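Putative lipoprotein (Campylobacter jejuni subsp. jejuni, PDB 4GIO) is of unknown function but is predicted to be a lipoprotein, and its single domain adopts a variant of the immunoglobulin fold. Local coordinates at residues Q29-I32 / L38-E41; V52-D57 / L87-S92. All blocks are in the same frame, centred on the assembly; numbering follows the deposited sequence.

Contact 1. Residues Q29-I32 / L38-E41; sequences QKRI and LEFE
Gln29 and Glu41 form an antiparallel hydrogen-bonded pair. Gln29 N gives to Glu41 O at 3.1 Å, and Glu41 N gives back to Gln29 O at 3.0 Å. Their side chains run side by side, and Gln29 NE2 reaches Glu41 OE2 in a long, weak bond of 3.4 Å. Lys30 faces the other side of the sheet, paired with Phe40 without backbone bonds between them. Lys30 CB lies 3.8 Å from Leu38 CD1, and the lysine chain then leads away to Asp98 and Phe99. Arg31 pairs with Glu39 through two more backbone bonds. With chi1 at 69°, Arg31 CG is flanked by both its own backbone N and C, and the chain runs out alongside that of Glu39. There Arg31 NH1 meets Glu39 OE2 at 2.7 Å in a salt bridge. The carboxylate oxygen lies at the guanidinium edge, but the two planes are turned 77° apart. The hydrogen bond within this salt bridge is bent and weak. Ile32 CD1 rests against Leu38 CD1 at 3.6 Å. Polar side chains thus fill one face, while Leu38 and Phe40 turn to the buried interior. This is a beta hairpin of an immunoglobulin-like sandwich, with strand 25-32 at the edge of the three-stranded sheet and strand 38-44 in its middle.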
loop_
_atom_site.group_PDB
_atom_site.type_symbol
_atom_site.label_atom_id
_atom_site.label_comp_id
_atom_site.label_asym_id
_atom_site.label_seq_id
_atom_site.Cartn_x
_atom_site.Cartn_y
_atom_site.Cartn_z
ATOM N N GLN A 29 -4.069 -5.140 6.292
ATOM C CA GLN A 29 -5.301 -5.911 6.166
ATOM C C GLN A 29 -6.137 -5.301 5.045
ATOM O O GLN A 29 -5.866 -4.195 4.581
ATOM C CB GLN A 29 -6.052 -5.875 7.488
ATOM C CG GLN A 29 -6.418 -4.470 7.885
ATOM C CD GLN A 29 -6.843 -4.390 9.302
ATOM O OE1 GLN A 29 -6.779 -5.376 10.028
ATOM N NE2 GLN A 29 -7.267 -3.210 9.731
ATOM N N LYS A 30 -7.143 -6.025 4.626
ATOM C CA LYS A 30 -8.043 -5.514 3.609
ATOM C C LYS A 30 -9.468 -5.947 3.892
ATOM O O LYS A 30 -9.697 -6.951 4.616
ATOM C CB LYS A 30 -7.552 -5.936 2.207
ATOM C CG LYS A 30 -7.552 -7.437 1.918
ATOM C CD LYS A 30 -6.616 -7.755 0.706
ATOM C CE LYS A 30 -6.844 -9.177 0.195
ATOM N NZ LYS A 30 -6.551 -10.105 1.302
ATOM N N ARG A 31 -10.407 -5.262 3.254
ATOM C CA ARG A 31 -11.818 -5.688 3.302
ATOM C C ARG A 31 -12.610 -5.071 2.141
ATOM O O ARG A 31 -12.202 -4.051 1.543
ATOM C CB ARG A 31 -12.405 -5.341 4.651
ATOM C CG ARG A 31 -12.540 -3.889 4.813
ATOM C CD ARG A 31 -12.942 -3.534 6.231
ATOM N NE ARG A 31 -13.923 -2.484 6.078
ATOM C CZ ARG A 31 -13.603 -1.234 5.808
ATOM N NH1 ARG A 31 -12.324 -0.919 5.729
ATOM N NH2 ARG A 31 -14.555 -0.322 5.631
ATOM N N ILE A 32 -13.756 -5.649 1.846
ATOM C CA ILE A 32 -14.597 -5.083 0.861
ATOM C C ILE A 32 -15.599 -4.221 1.626
ATOM O O ILE A 32 -16.189 -4.701 2.586
ATOM C CB ILE A 32 -15.383 -6.194 0.077
ATOM C CG1 ILE A 32 -14.433 -7.254 -0.510
ATOM C CG2 ILE A 32 -16.325 -5.593 -0.985
ATOM C CD1 ILE A 32 -13.360 -6.740 -1.375
ATOM N N LEU A 38 -12.870 -2.792 -2.558
ATOM C CA LEU A 38 -11.774 -3.215 -1.683
ATOM C C LEU A 38 -11.049 -2.014 -1.069
ATOM O O LEU A 38 -10.729 -1.041 -1.754
ATOM C CB LEU A 38 -10.807 -4.055 -2.496
ATOM C CG LEU A 38 -9.544 -4.579 -1.782
ATOM C CD1 LEU A 38 -9.972 -5.663 -0.749
ATOM C CD2 LEU A 38 -8.530 -5.094 -2.845
ATOM N N GLU A 39 -10.764 -2.091 0.231
ATOM C CA GLU A 39 -9.960 -1.065 0.874
ATOM C C GLU A 39 -8.863 -1.784 1.621
ATOM O O GLU A 39 -9.067 -2.892 2.163
ATOM C CB GLU A 39 -10.849 -0.269 1.856
ATOM C CG GLU A 39 -10.055 0.760 2.694
ATOM C CD GLU A 39 -10.841 1.249 3.910
ATOM O OE1 GLU A 39 -11.862 1.972 3.690
ATOM O OE2 GLU A 39 -10.436 0.863 5.057
ATOM N N PHE A 40 -7.698 -1.193 1.656
ATOM C CA PHE A 40 -6.639 -1.804 2.460
ATOM C C PHE A 40 -6.044 -0.777 3.380
ATOM O O PHE A 40 -6.143 0.443 3.109
ATOM C CB PHE A 40 -5.588 -2.558 1.615
ATOM C CG PHE A 40 -4.695 -1.677 0.769
ATOM C CD1 PHE A 40 -3.602 -0.999 1.342
ATOM C CD2 PHE A 40 -4.936 -1.531 -0.615
ATOM C CE1 PHE A 40 -2.760 -0.204 0.559
ATOM C CE2 PHE A 40 -4.080 -0.718 -1.463
ATOM C CZ PHE A 40 -2.971 -0.067 -0.842
ATOM N N GLU A 41 -5.420 -1.259 4.473
ATOM C CA GLU A 41 -4.731 -0.375 5.451
ATOM C C GLU A 41 -3.397 -0.977 5.745
ATOM O O GLU A 41 -3.325 -2.182 6.017
ATOM C CB GLU A 41 -5.469 -0.291 6.785
ATOM C CG GLU A 41 -6.635 0.666 6.755
ATOM C CD GLU A 41 -7.484 0.682 8.081
ATOM O OE1 GLU A 41 -8.607 1.294 8.059
ATOM O OE2 GLU A 41 -7.027 0.108 9.120
#

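Contact 2. Residues V52-D57 / L87-S92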
loop_
_atom_site.group_PDB
_atom_site.type_symbol
_atom_site.label_atom_id
_atom_site.label_comp_id
_atom_site.label_asym_id
_atom_site.label_seq_id
_atom_site.Cartn_x
_atom_site.Cartn_y
_atom_site.Cartn_z
ATOM N N VAL A 52 9.247 8.440 2.072
ATOM C CA VAL A 52 9.149 7.349 1.134
ATOM C C VAL A 52 8.234 7.628 -0.023
ATOM O O VAL A 52 7.436 8.587 -0.009
ATOM C CB VAL A 52 8.693 6.053 1.849
ATOM C CG1 VAL A 52 9.634 5.798 2.982
ATOM C CG2 VAL A 52 7.237 6.186 2.317
ATOM N N ILE A 53 8.365 6.785 -1.052
ATOM C CA ILE A 53 7.524 6.924 -2.240
ATOM C C ILE A 53 6.842 5.588 -2.449
ATOM O O ILE A 53 7.507 4.582 -2.467
ATOM C CB ILE A 53 8.344 7.348 -3.491
ATOM C CG1 ILE A 53 8.695 8.855 -3.409
ATOM C CG2 ILE A 53 7.561 7.016 -4.792
ATOM C CD1 ILE A 53 9.908 9.213 -4.284
ATOM N N TYR A 54 5.514 5.570 -2.545
ATOM C CA TYR A 54 4.788 4.291 -2.740
ATOM C C TYR A 54 3.989 4.197 -4.067
ATOM O O TYR A 54 3.628 5.240 -4.672
ATOM C CB TYR A 54 3.898 4.011 -1.556
ATOM C CG TYR A 54 2.712 4.873 -1.401
ATOM C CD1 TYR A 54 1.531 4.577 -2.049
ATOM C CD2 TYR A 54 2.755 6.032 -0.575
ATOM C CE1 TYR A 54 0.391 5.411 -1.876
ATOM C CE2 TYR A 54 1.634 6.833 -0.360
ATOM C CZ TYR A 54 0.466 6.523 -1.017
ATOM O OH TYR A 54 -0.618 7.293 -0.886
ATOM N N LYS A 55 3.719 2.951 -4.490
ATOM C CA LYS A 55 2.947 2.727 -5.697
ATOM C C LYS A 55 1.990 1.576 -5.484
ATOM O O LYS A 55 2.404 0.540 -5.015
ATOM C CB LYS A 55 3.876 2.385 -6.859
ATOM C CG LYS A 55 3.100 2.301 -8.231
ATOM C CD LYS A 55 2.693 3.665 -8.763
ATOM C CE LYS A 55 2.217 3.571 -10.234
ATOM N NZ LYS A 55 0.809 3.155 -10.297
ATOM N N VAL A 56 0.732 1.722 -5.877
ATOM C CA VAL A 56 -0.296 0.690 -5.700
ATOM C C VAL A 56 -0.660 0.027 -7.036
ATOM O O VAL A 56 -0.869 0.737 -8.022
ATOM C CB VAL A 56 -1.576 1.288 -5.126
ATOM C CG1 VAL A 56 -2.607 0.129 -4.861
ATOM C CG2 VAL A 56 -1.240 2.045 -3.799
ATOM N N ASP A 57 -0.662 -1.302 -7.059
ATOM C CA ASP A 57 -1.332 -2.073 -8.155
ATOM C C ASP A 57 -2.570 -2.760 -7.554
ATOM O O ASP A 57 -2.488 -3.289 -6.442
ATOM C CB ASP A 57 -0.421 -3.166 -8.712
ATOM C CG ASP A 57 0.596 -2.629 -9.708
ATOM O OD1 ASP A 57 0.203 -1.785 -10.581
ATOM O OD2 ASP A 57 1.788 -3.032 -9.583
ATOM N N LEU A 87 -1.582 3.849 6.313
ATOM C CA LEU A 87 -1.784 4.123 4.871
ATOM C C LEU A 87 -3.080 3.384 4.443
ATOM O O LEU A 87 -3.170 2.130 4.485
ATOM C CB LEU A 87 -0.546 3.685 4.037
ATOM C CG LEU A 87 -0.666 3.882 2.524
ATOM C CD1 LEU A 87 -0.907 5.338 2.162
ATOM C CD2 LEU A 87 0.524 3.276 1.750
ATOM N N ARG A 88 -4.067 4.161 4.062
ATOM C CA ARG A 88 -5.368 3.612 3.725
ATOM C C ARG A 88 -5.773 3.900 2.271
ATOM O O ARG A 88 -5.752 5.059 1.847
ATOM C CB ARG A 88 -6.387 4.174 4.731
ATOM C CG ARG A 88 -7.790 3.573 4.572
ATOM C CD ARG A 88 -8.613 3.624 5.901
ATOM N NE ARG A 88 -9.051 4.973 6.270
ATOM C CZ ARG A 88 -8.440 5.760 7.156
ATOM N NH1 ARG A 88 -7.333 5.352 7.790
ATOM N NH2 ARG A 88 -8.938 6.967 7.389
ATOM N N LYS A 89 -6.087 2.866 1.478
ATOM C CA LYS A 89 -6.408 3.112 0.064
ATOM C C LYS A 89 -7.651 2.387 -0.321
ATOM O O LYS A 89 -7.939 1.345 0.211
ATOM C CB LYS A 89 -5.304 2.580 -0.890
ATOM C CG LYS A 89 -3.938 3.230 -0.671
ATOM C CD LYS A 89 -3.953 4.693 -0.758
ATOM C CE LYS A 89 -3.763 5.341 -2.067
ATOM N NZ LYS A 89 -3.204 6.773 -1.859
ATOM N N LEU A 90 -8.357 2.913 -1.305
ATOM C CA LEU A 90 -9.651 2.374 -1.631
ATOM C C LEU A 90 -9.699 2.136 -3.134
ATOM O O LEU A 90 -9.412 3.039 -3.915
ATOM C CB LEU A 90 -10.689 3.432 -1.218
ATOM C CG LEU A 90 -12.139 3.300 -1.747
ATOM C CD1 LEU A 90 -12.732 2.065 -1.191
ATOM C CD2 LEU A 90 -12.932 4.510 -1.253
ATOM N N ALA A 91 -10.076 0.949 -3.542
ATOM C CA ALA A 91 -10.154 0.708 -4.990
ATOM C C ALA A 91 -11.278 1.529 -5.642
ATOM O O ALA A 91 -12.255 1.862 -4.972
ATOM C CB ALA A 91 -10.405 -0.725 -5.211
ATOM N N SER A 92 -11.164 1.777 -6.954
ATOM C CA SER A 92 -12.169 2.533 -7.728
ATOM C C SER A 92 -12.914 1.561 -8.646
ATOM O O SER A 92 -13.855 1.945 -9.324
ATOM C CB SER A 92 -11.532 3.699 -8.529
ATOM O OG SER A 92 -10.576 3.146 -9.448
#
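The Tyr54 ring carries Leu87 over one face and Lys89 at its edge. Leu87 CD2 stands 4.0 Å from the centroid of the Tyr54 ring, only 3° off the normal, which makes a CH-pi contact centred on the ring. The second methyl of Leu87 sits further out, with CD1 3.7 Å from Tyr54 CZ. The leucine therefore spans the ring from its centre to the hydroxyl end. Lys89, from the same strand as Leu87, runs head-on toward Tyr54, and Lys89 NZ lies at the ring edge, in its plane. Lys89 NZ donates to Tyr54 OH at 2.8 Å. Two bends in the middle of the lysine chain bring its amine to the hydroxyl. NZ also makes a salt bridge to Glu72, so two partners hold this amine and may favour its charged form. Lys89 CG lies 4.3 Å from Val56 CG2. Gln75 and Leu77 touch the tyrosine from its own sheet, and Leu101 touches both Tyr54 and Leu87. The axes of segments 52-57 and 87-90 come no closer than 10.1 Å and run at 33° to each other. No backbone bonds join the segments. Contact between facing sheets through interleaved side chains is characteristic of the core of a beta sandwich, here of the immunoglobulin type.

Contact 1 lies within one sheet, whereas contact 2 crosses from that sheet to the other. Their centres are about 11 Å apart. Along the chain they come in series: the hairpin of strands 25-32 and 38-44 closes first, strand 50-59 follows in the opposite sheet, and strand 85-90 returns to the first. There it lies beside 38-44, which becomes the middle strand of three. Probable backbone hydrogen bonds, Leu38 O to Ala91 N at 2.8 Å and Phe40 O to Lys89 N, link the two contacts directly. Phe40 also touches Val56 across the core. Contact 1 pairs strands within the three-stranded sheet, and contact 2 packs that sheet on the four-stranded one, the two layers of the immunoglobulin-like sandwich.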